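Local coordinates for protein sialyltransferase 0160 (Photobacterium damselae, PDB 4R84) that probably transfers sialic acid from a CMP-activated donor to acceptor glycans, as a GT-B-type bacterial sialyltransferase, at residues A[359-364]-A[378-383]; A[363-368]-A[407-412]; A[448-453]-A[463-468]. All coordinates share one frame; numbering follows the deposited sequence.

Contact 1 (A[359-364]-A[378-383]); sequences FIFTGT and QQQVNV. With CSF (cytidine-5'-monophosphate-3-fluoro-N-acetyl-neuraminic acid), chain E.
Gln-380 reaches from its helix to the end of strand 358-362 and grips the backbone of Thr-364 with both ends of its amide. OE1 of Gln-380 accepts from Thr-364 N at 2.8 Å, nearly straight (165°), and NE2 donates to Thr-364 O at 3.2 Å. Thr-364 O lies close to the amide plane of Gln-380, whereas NE2 stands well above the plane of the Thr-364 carbonyl, off its lone pairs. An extended chain beyond CG (chi2 -177°) carries the amide to the strand end, and a further bond from NE2 to Tyr-376 O helps fix its rotation. Strand 358-362, helix 373-388 and strand 401-405 form a beta-alpha-beta unit of the C-terminal Rossmann-like domain, and these bonds tie the loop leaving the first strand to the following helix. In that loop Gly-363 O accepts a 2.9 Å hydrogen bond from cytosine N4 of CSF. Nearer the helix backbone the packing is apolar: CE1 of the Phe-361 ring meets Val-383 CG1 at 3.8 Å, edge on, with Gln-380 OE1 also near the ring plane. The helix is looser on its far side, where Gln-378 faces solvent and its NE2 bonds to Asn-382 OD1.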
loop_
_atom_site.group_PDB
_atom_site.type_symbol
_atom_site.label_atom_id
_atom_site.label_comp_id
_atom_site.label_asym_id
_atom_site.label_seq_id
_atom_site.Cartn_x
_atom_site.Cartn_y
_atom_site.Cartn_z
ATOM N N PHE A 359 -10.322 -14.614 20.761
ATOM C CA PHE A 359 -8.929 -14.330 21.077
ATOM C C PHE A 359 -8.032 -14.975 20.057
ATOM O O PHE A 359 -8.141 -16.171 19.826
ATOM C CB PHE A 359 -8.595 -14.848 22.496
ATOM C CG PHE A 359 -7.120 -15.123 22.758
ATOM C CD1 PHE A 359 -6.155 -14.129 22.625
ATOM C CD2 PHE A 359 -6.713 -16.379 23.201
ATOM C CE1 PHE A 359 -4.805 -14.387 22.902
ATOM C CE2 PHE A 359 -5.361 -16.650 23.485
ATOM C CZ PHE A 359 -4.405 -15.653 23.328
ATOM N N ILE A 360 -7.166 -14.182 19.429
ATOM C CA ILE A 360 -6.130 -14.745 18.583
ATOM C C ILE A 360 -4.785 -14.707 19.273
ATOM O O ILE A 360 -4.307 -13.639 19.664
ATOM C CB ILE A 360 -5.990 -13.990 17.246
ATOM C CG1 ILE A 360 -7.245 -14.144 16.409
ATOM C CG2 ILE A 360 -4.780 -14.521 16.492
ATOM C CD1 ILE A 360 -7.173 -13.344 15.099
ATOM N N PHE A 361 -4.163 -15.875 19.395
ATOM C CA PHE A 361 -2.777 -15.952 19.824
ATOM C C PHE A 361 -1.865 -15.870 18.603
ATOM O O PHE A 361 -2.016 -16.655 17.667
ATOM C CB PHE A 361 -2.502 -17.253 20.589
ATOM C CG PHE A 361 -1.052 -17.449 20.941
ATOM C CD1 PHE A 361 -0.515 -16.834 22.054
ATOM C CD2 PHE A 361 -0.225 -18.248 20.160
ATOM C CE1 PHE A 361 0.824 -17.009 22.386
ATOM C CE2 PHE A 361 1.120 -18.420 20.487
ATOM C CZ PHE A 361 1.637 -17.796 21.601
ATOM N N THR A 362 -0.897 -14.958 18.642
ATOM C CA THR A 362 0.039 -14.844 17.524
ATOM C C THR A 362 1.323 -15.616 17.818
ATOM O O THR A 362 2.089 -15.258 18.722
ATOM C CB THR A 362 0.385 -13.377 17.230
ATOM O OG1 THR A 362 0.982 -12.788 18.381
ATOM C CG2 THR A 362 -0.874 -12.585 16.882
ATOM N N GLY A 363 1.572 -16.670 17.050
ATOM C CA GLY A 363 2.754 -17.491 17.276
ATOM C C GLY A 363 4.029 -16.907 16.686
ATOM O O GLY A 363 3.992 -15.932 15.943
ATOM N N THR A 364 5.171 -17.494 17.034
ATOM C CA THR A 364 6.426 -17.134 16.380
ATOM C C THR A 364 7.188 -18.390 15.996
ATOM O O THR A 364 6.677 -19.498 16.133
ATOM C CB THR A 364 7.309 -16.253 17.275
ATOM O OG1 THR A 364 8.383 -15.704 16.494
ATOM C CG2 THR A 364 7.860 -17.075 18.446
ATOM N N GLN A 378 6.886 -25.449 22.986
ATOM C CA GLN A 378 6.383 -25.636 24.344
ATOM C C GLN A 378 6.274 -24.317 25.108
ATOM O O GLN A 378 5.337 -24.127 25.888
ATOM C CB GLN A 378 7.261 -26.626 25.118
ATOM C CG GLN A 378 6.788 -26.900 26.560
ATOM C CD GLN A 378 5.355 -27.427 26.634
ATOM O OE1 GLN A 378 4.976 -28.336 25.896
ATOM N NE2 GLN A 378 4.562 -26.869 27.546
ATOM N N GLN A 379 7.217 -23.405 24.896
ATOM C CA GLN A 379 7.149 -22.124 25.574
ATOM C C GLN A 379 5.906 -21.355 25.163
ATOM O O GLN A 379 5.276 -20.685 25.985
ATOM C CB GLN A 379 8.391 -21.285 25.301
ATOM C CG GLN A 379 9.676 -21.907 25.823
ATOM C CD GLN A 379 9.497 -22.496 27.216
ATOM O OE1 GLN A 379 9.310 -21.772 28.182
ATOM N NE2 GLN A 379 9.604 -23.822 27.320
ATOM N N GLN A 380 5.533 -21.472 23.889
ATOM C CA GLN A 380 4.363 -20.761 23.395
ATOM C C GLN A 380 3.096 -21.400 23.941
ATOM O O GLN A 380 2.149 -20.695 24.300
ATOM C CB GLN A 380 4.376 -20.719 21.874
ATOM C CG GLN A 380 5.630 -19.993 21.352
ATOM C CD GLN A 380 5.658 -19.866 19.839
ATOM O OE1 GLN A 380 4.793 -19.230 19.237
ATOM N NE2 GLN A 380 6.645 -20.489 19.219
ATOM N N VAL A 381 3.093 -22.728 24.044
ATOM C CA VAL A 381 1.991 -23.425 24.702
ATOM C C VAL A 381 1.868 -22.948 26.149
ATOM O O VAL A 381 0.766 -22.687 26.644
ATOM C CB VAL A 381 2.175 -24.956 24.658
ATOM C CG1 VAL A 381 1.117 -25.640 25.507
ATOM C CG2 VAL A 381 2.062 -25.445 23.217
ATOM N N ASN A 382 3.004 -22.783 26.821
ATOM C CA ASN A 382 2.992 -22.280 28.196
ATOM C C ASN A 382 2.372 -20.887 28.244
ATOM O O ASN A 382 1.594 -20.585 29.147
ATOM C CB ASN A 382 4.401 -22.241 28.781
ATOM C CG ASN A 382 4.997 -23.624 28.972
ATOM O OD1 ASN A 382 4.297 -24.634 28.893
ATOM N ND2 ASN A 382 6.300 -23.671 29.238
ATOM N N VAL A 383 2.709 -20.035 27.273
ATOM C CA VAL A 383 2.114 -18.699 27.223
ATOM C C VAL A 383 0.585 -18.768 27.099
ATOM O O VAL A 383 -0.139 -18.056 27.792
ATOM C CB VAL A 383 2.681 -17.837 26.057
ATOM C CG1 VAL A 383 1.948 -16.500 25.992
ATOM C CG2 VAL A 383 4.164 -17.598 26.254
HETATM C C5A CSF E . 12.471 -9.819 13.374
HETATM C C4A CSF E . 12.150 -9.551 11.909
HETATM C C2A CSF E . 10.493 -11.462 11.985
HETATM O O6A CSF E . 10.839 -11.594 13.376
HETATM C C6A CSF E . 11.222 -10.392 14.034
HETATM C C3A CSF E . 11.662 -10.826 11.212
HETATM O O4A CSF E . 13.328 -9.049 11.264
HETATM N N5A CSF E . 12.841 -8.582 14.024
HETATM C C7A CSF E . 11.521 -10.742 15.478
HETATM C C8A CSF E . 10.280 -11.300 16.150
HETATM C C9A CSF E . 10.514 -11.456 17.647
HETATM O O9A CSF E . 9.303 -11.945 18.224
HETATM O O8A CSF E . 9.216 -10.369 15.953
HETATM O O7A CSF E . 12.544 -11.738 15.521
HETATM C C1A CSF E . 10.205 -12.840 11.425
HETATM O OBA CSF E . 9.780 -12.933 10.256
HETATM O OAA CSF E . 10.410 -13.854 12.134
HETATM O O1A CSF E . 9.346 -10.640 11.761
HETATM O O2A CSF E . 7.545 -9.203 12.705
HETATM N N1 CSF E . 3.319 -12.960 10.914
HETATM C C2 CSF E . 2.015 -13.479 10.930
HETATM N N3 CSF E . 1.579 -14.171 12.007
HETATM C C4 CSF E . 2.405 -14.345 13.061
HETATM C C5 CSF E . 3.707 -13.844 13.051
HETATM C C6 CSF E . 4.158 -13.145 11.936
HETATM C "C3'" CSF E . 4.502 -10.071 10.100
HETATM C "C2'" CSF E . 3.279 -10.827 9.652
HETATM C "C1'" CSF E . 3.759 -12.259 9.696
HETATM O "O4'" CSF E . 5.187 -12.231 9.632
HETATM C "C4'" CSF E . 5.610 -10.879 9.467
HETATM P PA CSF E . 7.922 -10.653 12.534
HETATM O "O5'" CSF E . 6.869 -11.176 11.468
HETATM C "C5'" CSF E . 6.953 -10.686 10.138
HETATM O "O3'" CSF E . 4.460 -8.712 9.683
HETATM O "O2'" CSF E . 2.985 -10.530 8.280
HETATM N N4 CSF E . 1.970 -15.037 14.143
HETATM O O2 CSF E . 1.268 -13.295 9.933
HETATM O O3A CSF E . 7.893 -11.604 13.699
HETATM C C10 CSF E . 13.962 -8.438 14.736
HETATM O O10 CSF E . 14.809 -9.316 14.819
HETATM C C11 CSF E . 14.105 -7.124 15.453
HETATM F F3A CSF E . 12.681 -11.747 11.136
#

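Contact 2 (A[363-368]-A[407-412]); sequences GTTTWA and HPAGGV. With CSF (cytidine-5'-monophosphate-3-fluoro-N-acetyl-neuraminic acid), chain E.
The methyl group of Thr-365 sits over one face of the His-407 imidazole. Its CG2 is 3.7 Å from the ring centroid and 22° off the normal, a CH-pi contact displaced toward ND1, and the same methyl touches Ala-409 CB at 3.9 Å. The ring is held by its edge as well. ND1 accepts the backbone N-H of Ala-409 at 2.9 Å, almost within the ring plane, which leaves NE2 as the donor to the sialic acid carboxylate of CSF. That NE2 is 3.0 Å from OAA, with a weaker second bond to OBA, and the carboxylate carbon C1A lies at the ring edge. With CG anti to the backbone N (chi1 -168°), the imidazole projects from the turn to the sugar while CB packs against the backbone of Thr-364. No direct hydrogen bond joins residues 363-368 to 407-412; one water bridges them instead, donating to Thr-364 O and accepting from His-407 N at 2.8 Å. Residues 407-410 form a type I turn, closed by Gly-410 N and His-407 O. Both loops follow parallel strands of the Rossmann-like domain, and together they form part of the CMP-sialic acid site of this GT-B glycosyltransferase.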
loop_
_atom_site.group_PDB
_atom_site.type_symbol
_atom_site.label_atom_id
_atom_site.label_comp_id
_atom_site.label_asym_id
_atom_site.label_seq_id
_atom_site.Cartn_x
_atom_site.Cartn_y
_atom_site.Cartn_z
ATOM N N GLY A 363 1.572 -16.670 17.050
ATOM C CA GLY A 363 2.754 -17.491 17.276
ATOM C C GLY A 363 4.029 -16.907 16.686
ATOM O O GLY A 363 3.992 -15.932 15.943
ATOM N N THR A 364 5.171 -17.494 17.034
ATOM C CA THR A 364 6.426 -17.134 16.380
ATOM C C THR A 364 7.188 -18.390 15.996
ATOM O O THR A 364 6.677 -19.498 16.133
ATOM C CB THR A 364 7.309 -16.253 17.275
ATOM O OG1 THR A 364 8.383 -15.704 16.494
ATOM C CG2 THR A 364 7.860 -17.075 18.446
ATOM N N THR A 365 8.407 -18.217 15.497
ATOM C CA THR A 365 9.230 -19.365 15.155
ATOM C C THR A 365 10.128 -19.739 16.329
ATOM O O THR A 365 9.644 -19.974 17.429
ATOM C CB THR A 365 10.086 -19.097 13.893
ATOM O OG1 THR A 365 10.837 -17.890 14.071
ATOM C CG2 THR A 365 9.191 -18.935 12.689
ATOM N N THR A 366 11.427 -19.810 16.095
ATOM C CA THR A 366 12.382 -20.092 17.163
ATOM C C THR A 366 13.098 -18.792 17.502
ATOM O O THR A 366 13.040 -17.829 16.733
ATOM C CB THR A 366 13.392 -21.171 16.741
ATOM O OG1 THR A 366 14.064 -20.743 15.550
ATOM C CG2 THR A 366 12.685 -22.474 16.446
ATOM N N TRP A 367 13.743 -18.741 18.664
ATOM C CA TRP A 367 14.535 -17.574 19.018
ATOM C C TRP A 367 15.855 -18.017 19.658
ATOM O O TRP A 367 16.263 -19.171 19.512
ATOM C CB TRP A 367 13.726 -16.624 19.931
ATOM C CG TRP A 367 13.162 -17.247 21.183
ATOM C CD1 TRP A 367 13.771 -17.301 22.406
ATOM C CD2 TRP A 367 11.873 -17.864 21.354
ATOM N NE1 TRP A 367 12.955 -17.915 23.315
ATOM C CE2 TRP A 367 11.783 -18.271 22.700
ATOM C CE3 TRP A 367 10.789 -18.105 20.504
ATOM C CZ2 TRP A 367 10.657 -18.925 23.218
ATOM C CZ3 TRP A 367 9.662 -18.756 21.023
ATOM C CH2 TRP A 367 9.610 -19.154 22.369
ATOM N N ALA A 368 16.542 -17.109 20.340
ATOM C CA ALA A 368 17.874 -17.413 20.849
ATOM C C ALA A 368 17.858 -18.515 21.911
ATOM O O ALA A 368 16.810 -18.832 22.472
ATOM C CB ALA A 368 18.517 -16.146 21.396
ATOM N N HIS A 407 3.026 -18.291 12.946
ATOM C CA HIS A 407 4.006 -17.638 12.079
ATOM C C HIS A 407 4.077 -18.413 10.767
ATOM O O HIS A 407 4.017 -19.638 10.761
ATOM C CB HIS A 407 5.381 -17.593 12.768
ATOM C CG HIS A 407 6.385 -16.703 12.099
ATOM N ND1 HIS A 407 6.989 -17.022 10.899
ATOM C CD2 HIS A 407 6.915 -15.516 12.484
ATOM C CE1 HIS A 407 7.842 -16.068 10.570
ATOM N NE2 HIS A 407 7.820 -15.145 11.513
ATOM N N PRO A 408 4.175 -17.703 9.640
ATOM C CA PRO A 408 4.218 -18.410 8.353
ATOM C C PRO A 408 5.371 -19.412 8.241
ATOM O O PRO A 408 5.261 -20.377 7.488
ATOM C CB PRO A 408 4.383 -17.275 7.329
ATOM C CG PRO A 408 4.833 -16.058 8.138
ATOM C CD PRO A 408 4.196 -16.235 9.491
ATOM N N ALA A 409 6.460 -19.178 8.968
ATOM C CA ALA A 409 7.635 -20.048 8.885
ATOM C C ALA A 409 7.698 -21.038 10.047
ATOM O O ALA A 409 8.748 -21.651 10.302
ATOM C CB ALA A 409 8.904 -19.204 8.826
ATOM N N GLY A 410 6.582 -21.186 10.755
ATOM C CA GLY A 410 6.572 -21.964 11.981
ATOM C C GLY A 410 6.769 -23.458 11.802
ATOM O O GLY A 410 7.302 -24.117 12.689
ATOM N N GLY A 411 6.342 -23.997 10.666
ATOM C CA GLY A 411 6.469 -25.428 10.432
ATOM C C GLY A 411 5.806 -26.276 11.508
ATOM O O GLY A 411 4.652 -26.051 11.868
ATOM N N VAL A 412 6.550 -27.245 12.029
ATOM C CA VAL A 412 6.027 -28.182 13.021
ATOM C C VAL A 412 5.670 -27.481 14.337
ATOM O O VAL A 412 4.827 -27.957 15.095
ATOM C CB VAL A 412 7.046 -29.326 13.256
ATOM C CG1 VAL A 412 6.601 -30.247 14.366
ATOM C CG2 VAL A 412 7.208 -30.128 11.973
HETATM C C5A CSF E . 12.471 -9.819 13.374
HETATM C C4A CSF E . 12.150 -9.551 11.909
HETATM C C2A CSF E . 10.493 -11.462 11.985
HETATM O O6A CSF E . 10.839 -11.594 13.376
HETATM C C6A CSF E . 11.222 -10.392 14.034
HETATM C C3A CSF E . 11.662 -10.826 11.212
HETATM O O4A CSF E . 13.328 -9.049 11.264
HETATM N N5A CSF E . 12.841 -8.582 14.024
HETATM C C7A CSF E . 11.521 -10.742 15.478
HETATM C C8A CSF E . 10.280 -11.300 16.150
HETATM C C9A CSF E . 10.514 -11.456 17.647
HETATM O O9A CSF E . 9.303 -11.945 18.224
HETATM O O8A CSF E . 9.216 -10.369 15.953
HETATM O O7A CSF E . 12.544 -11.738 15.521
HETATM C C1A CSF E . 10.205 -12.840 11.425
HETATM O OBA CSF E . 9.780 -12.933 10.256
HETATM O OAA CSF E . 10.410 -13.854 12.134
HETATM O O1A CSF E . 9.346 -10.640 11.761
HETATM O O2A CSF E . 7.545 -9.203 12.705
HETATM N N1 CSF E . 3.319 -12.960 10.914
HETATM C C2 CSF E . 2.015 -13.479 10.930
HETATM N N3 CSF E . 1.579 -14.171 12.007
HETATM C C4 CSF E . 2.405 -14.345 13.061
HETATM C C5 CSF E . 3.707 -13.844 13.051
HETATM C C6 CSF E . 4.158 -13.145 11.936
HETATM C "C3'" CSF E . 4.502 -10.071 10.100
HETATM C "C2'" CSF E . 3.279 -10.827 9.652
HETATM C "C1'" CSF E . 3.759 -12.259 9.696
HETATM O "O4'" CSF E . 5.187 -12.231 9.632
HETATM C "C4'" CSF E . 5.610 -10.879 9.467
HETATM P PA CSF E . 7.922 -10.653 12.534
HETATM O "O5'" CSF E . 6.869 -11.176 11.468
HETATM C "C5'" CSF E . 6.953 -10.686 10.138
HETATM O "O3'" CSF E . 4.460 -8.712 9.683
HETATM O "O2'" CSF E . 2.985 -10.530 8.280
HETATM N N4 CSF E . 1.970 -15.037 14.143
HETATM O O2 CSF E . 1.268 -13.295 9.933
HETATM O O3A CSF E . 7.893 -11.604 13.699
HETATM C C10 CSF E . 13.962 -8.438 14.736
HETATM O O10 CSF E . 14.809 -9.316 14.819
HETATM C C11 CSF E . 14.105 -7.124 15.453
HETATM F F3A CSF E . 12.681 -11.747 11.136
HETATM O O HOH W 1 3.904 -19.769 15.104
#

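Contact 3 (A[448-453]-A[463-468]); sequences GIASSL and NFIVFT. With CSF (cytidine-5'-monophosphate-3-fluoro-N-acetyl-neuraminic acid), chain E.
Ala-450 CB lies against Ile-465 CG2 at 3.6 Å and over one face of the Phe-467 ring, 3.9 Å from its centroid in a CH-pi contact. This is the apolar centre on one side of a short parallel beta pairing in the Rossmann-like C-terminal domain, where the chain leaving strand 445-447 turns a corner and runs beside strand 462-468. Phe-467 has its CG anti to the carbonyl carbon (chi1 -69°), and although its CB points away, the ring swings back so that one face lies against Ala-450 CB. The Ile-449 and Val-466 side chains occupy the face opposite Ile-465: Ile-449 CD1 meets Val-466 CB at 3.8 Å, and Val-383 of helix 373-388 packs against Val-466.

Between these apolar groups the backbones are joined by a hydrogen bond from Val-466 N to Gly-448 O and by a nearly straight one from Ala-450 N to Val-466 O, the latter 2.8 Å long. A third, from Gly-448 N to Phe-464 O, is weak. Gly-448 turns the corner with a positive phi (143°), in a backbone region open chiefly to glycine.

Farther out, the loop turns its polar groups to the donor analogue. Ala-450 O accepts hydrogen bonds from both O8A and O9A of the CSF glycerol tail, with O9A at 2.7 Å from Ala-450 O. Leu-453 CD2 touches the cytosine at C4. Phosphate oxygen O2A is held by Ser-451 OG at 3.0 Å and by the backbone N of Ser-452. The same serine oxygen serves the loop itself: in an ST turn at the start of the 3-10 segment, Ser-451 OG accepts the N-H of Leu-453 at 3.2 Å, almost perfectly straight at 178°.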
loop_
_atom_site.group_PDB
_atom_site.type_symbol
_atom_site.label_atom_id
_atom_site.label_comp_id
_atom_site.label_asym_id
_atom_site.label_seq_id
_atom_site.Cartn_x
_atom_site.Cartn_y
_atom_site.Cartn_z
ATOM N N GLY A 448 0.232 -12.496 22.334
ATOM C CA GLY A 448 1.215 -13.478 21.933
ATOM C C GLY A 448 2.594 -12.900 21.749
ATOM O O GLY A 448 2.955 -11.912 22.370
ATOM N N ILE A 449 3.372 -13.515 20.870
ATOM C CA ILE A 449 4.763 -13.136 20.741
ATOM C C ILE A 449 4.886 -11.861 19.924
ATOM O O ILE A 449 4.196 -11.711 18.917
ATOM C CB ILE A 449 5.584 -14.268 20.080
ATOM C CG1 ILE A 449 5.275 -15.623 20.733
ATOM C CG2 ILE A 449 7.069 -13.935 20.099
ATOM C CD1 ILE A 449 5.500 -15.692 22.258
ATOM N N ALA A 450 5.755 -10.951 20.365
ATOM C CA ALA A 450 5.990 -9.683 19.674
ATOM C C ALA A 450 6.229 -9.872 18.195
ATOM O O ALA A 450 6.853 -10.839 17.774
ATOM C CB ALA A 450 7.158 -8.951 20.280
ATOM N N SER A 451 5.694 -8.936 17.427
ATOM C CA SER A 451 5.841 -8.912 15.982
ATOM C C SER A 451 5.402 -7.534 15.509
ATOM O O SER A 451 4.663 -6.833 16.209
ATOM C CB SER A 451 5.007 -9.998 15.316
ATOM O OG SER A 451 4.875 -9.737 13.927
ATOM N N SER A 452 5.875 -7.156 14.321
ATOM C CA SER A 452 5.494 -5.911 13.676
ATOM C C SER A 452 3.974 -5.805 13.522
ATOM O O SER A 452 3.421 -4.711 13.427
ATOM C CB SER A 452 6.203 -5.805 12.311
ATOM O OG SER A 452 5.869 -4.599 11.678
ATOM N N LEU A 453 3.300 -6.950 13.481
ATOM C CA LEU A 453 1.864 -6.972 13.275
ATOM C C LEU A 453 1.110 -6.193 14.366
ATOM O O LEU A 453 -0.013 -5.751 14.139
ATOM C CB LEU A 453 1.355 -8.420 13.198
ATOM C CG LEU A 453 1.385 -9.289 14.466
ATOM C CD1 LEU A 453 0.114 -9.116 15.308
ATOM C CD2 LEU A 453 1.587 -10.765 14.056
ATOM N N ASN A 463 -3.892 -7.372 24.080
ATOM C CA ASN A 463 -3.955 -7.793 25.484
ATOM C C ASN A 463 -2.591 -7.792 26.172
ATOM O O ASN A 463 -2.380 -7.074 27.151
ATOM C CB ASN A 463 -4.579 -9.181 25.597
ATOM C CG ASN A 463 -5.304 -9.382 26.919
ATOM O OD1 ASN A 463 -4.680 -9.440 27.975
ATOM N ND2 ASN A 463 -6.629 -9.502 26.860
ATOM N N PHE A 464 -1.665 -8.596 25.661
ATOM C CA PHE A 464 -0.278 -8.569 26.125
ATOM C C PHE A 464 0.630 -8.969 24.981
ATOM O O PHE A 464 0.190 -9.592 24.013
ATOM C CB PHE A 464 -0.028 -9.495 27.326
ATOM C CG PHE A 464 -0.264 -10.959 27.053
ATOM C CD1 PHE A 464 0.693 -11.727 26.399
ATOM C CD2 PHE A 464 -1.414 -11.581 27.505
ATOM C CE1 PHE A 464 0.486 -13.065 26.159
ATOM C CE2 PHE A 464 -1.622 -12.927 27.284
ATOM C CZ PHE A 464 -0.671 -13.677 26.621
ATOM N N ILE A 465 1.900 -8.613 25.115
ATOM C CA ILE A 465 2.908 -8.956 24.126
ATOM C C ILE A 465 4.113 -9.593 24.787
ATOM O O ILE A 465 4.629 -9.074 25.782
ATOM C CB ILE A 465 3.347 -7.727 23.358
ATOM C CG1 ILE A 465 2.142 -7.117 22.646
ATOM C CG2 ILE A 465 4.377 -8.109 22.332
ATOM C CD1 ILE A 465 2.483 -5.908 21.818
ATOM N N VAL A 466 4.562 -10.716 24.230
ATOM C CA VAL A 466 5.680 -11.455 24.797
ATOM C C VAL A 466 6.967 -11.233 24.024
ATOM O O VAL A 466 7.009 -11.441 22.811
ATOM C CB VAL A 466 5.384 -12.946 24.821
ATOM C CG1 VAL A 466 6.595 -13.712 25.348
ATOM C CG2 VAL A 466 4.152 -13.208 25.689
ATOM N N PHE A 467 8.010 -10.791 24.718
ATOM C CA PHE A 467 9.318 -10.714 24.092
ATOM C C PHE A 467 10.146 -11.921 24.475
ATOM O O PHE A 467 10.074 -12.392 25.595
ATOM C CB PHE A 467 10.015 -9.426 24.475
ATOM C CG PHE A 467 9.371 -8.237 23.880
ATOM C CD1 PHE A 467 8.235 -7.701 24.449
ATOM C CD2 PHE A 467 9.866 -7.682 22.713
ATOM C CE1 PHE A 467 7.615 -6.604 23.878
ATOM C CE2 PHE A 467 9.251 -6.595 22.142
ATOM C CZ PHE A 467 8.126 -6.058 22.722
ATOM N N THR A 468 10.883 -12.444 23.509
ATOM C CA THR A 468 11.661 -13.658 23.701
ATOM C C THR A 468 13.162 -13.334 23.663
ATOM O O THR A 468 13.548 -12.250 23.242
ATOM C CB THR A 468 11.326 -14.696 22.621
ATOM O OG1 THR A 468 11.512 -14.100 21.339
ATOM C CG2 THR A 468 9.887 -15.173 22.732
HETATM C C5A CSF E . 12.471 -9.819 13.374
HETATM C C4A CSF E . 12.150 -9.551 11.909
HETATM C C2A CSF E . 10.493 -11.462 11.985
HETATM O O6A CSF E . 10.839 -11.594 13.376
HETATM C C6A CSF E . 11.222 -10.392 14.034
HETATM C C3A CSF E . 11.662 -10.826 11.212
HETATM O O4A CSF E . 13.328 -9.049 11.264
HETATM N N5A CSF E . 12.841 -8.582 14.024
HETATM C C7A CSF E . 11.521 -10.742 15.478
HETATM C C8A CSF E . 10.280 -11.300 16.150
HETATM C C9A CSF E . 10.514 -11.456 17.647
HETATM O O9A CSF E . 9.303 -11.945 18.224
HETATM O O8A CSF E . 9.216 -10.369 15.953
HETATM O O7A CSF E . 12.544 -11.738 15.521
HETATM C C1A CSF E . 10.205 -12.840 11.425
HETATM O OBA CSF E . 9.780 -12.933 10.256
HETATM O OAA CSF E . 10.410 -13.854 12.134
HETATM O O1A CSF E . 9.346 -10.640 11.761
HETATM O O2A CSF E . 7.545 -9.203 12.705
HETATM N N1 CSF E . 3.319 -12.960 10.914
HETATM C C2 CSF E . 2.015 -13.479 10.930
HETATM N N3 CSF E . 1.579 -14.171 12.007
HETATM C C4 CSF E . 2.405 -14.345 13.061
HETATM C C5 CSF E . 3.707 -13.844 13.051
HETATM C C6 CSF E . 4.158 -13.145 11.936
HETATM C "C3'" CSF E . 4.502 -10.071 10.100
HETATM C "C2'" CSF E . 3.279 -10.827 9.652
HETATM C "C1'" CSF E . 3.759 -12.259 9.696
HETATM O "O4'" CSF E . 5.187 -12.231 9.632
HETATM C "C4'" CSF E . 5.610 -10.879 9.467
HETATM P PA CSF E . 7.922 -10.653 12.534
HETATM O "O5'" CSF E . 6.869 -11.176 11.468
HETATM C "C5'" CSF E . 6.953 -10.686 10.138
HETATM O "O3'" CSF E . 4.460 -8.712 9.683
HETATM O "O2'" CSF E . 2.985 -10.530 8.280
HETATM N N4 CSF E . 1.970 -15.037 14.143
HETATM O O2 CSF E . 1.268 -13.295 9.933
HETATM O O3A CSF E . 7.893 -11.604 13.699
HETATM C C10 CSF E . 13.962 -8.438 14.736
HETATM O O10 CSF E . 14.809 -9.316 14.819
HETATM C C11 CSF E . 14.105 -7.124 15.453
HETATM F F3A CSF E . 12.681 -11.747 11.136
#

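How the contacts relate
The three contacts line part of the CSF pocket: contact 2 meets the cytosine and the carboxylate, contact 3 the phosphate and glycerol tail, with Leu-453 also against the cytosine, and contact 1 shares with contact 2 Gly-363, whose carbonyl accepts from the cytosine amine. Centres of contacts 1 and 2 are about 10 Å apart, those of 1 and 3 about 9 Å, those of 2 and 3 about 13 Å. Thr-362 O of contact 1 probably accepts a hydrogen bond from Ile-449 N of contact 3 at 3.1 Å, and Thr-364 CG2 packs on Ile-449 CG2 at 3.6 Å. Trp-367 CD2 touches Thr-468 CB at 3.5 Å, joining contacts 2 and 3.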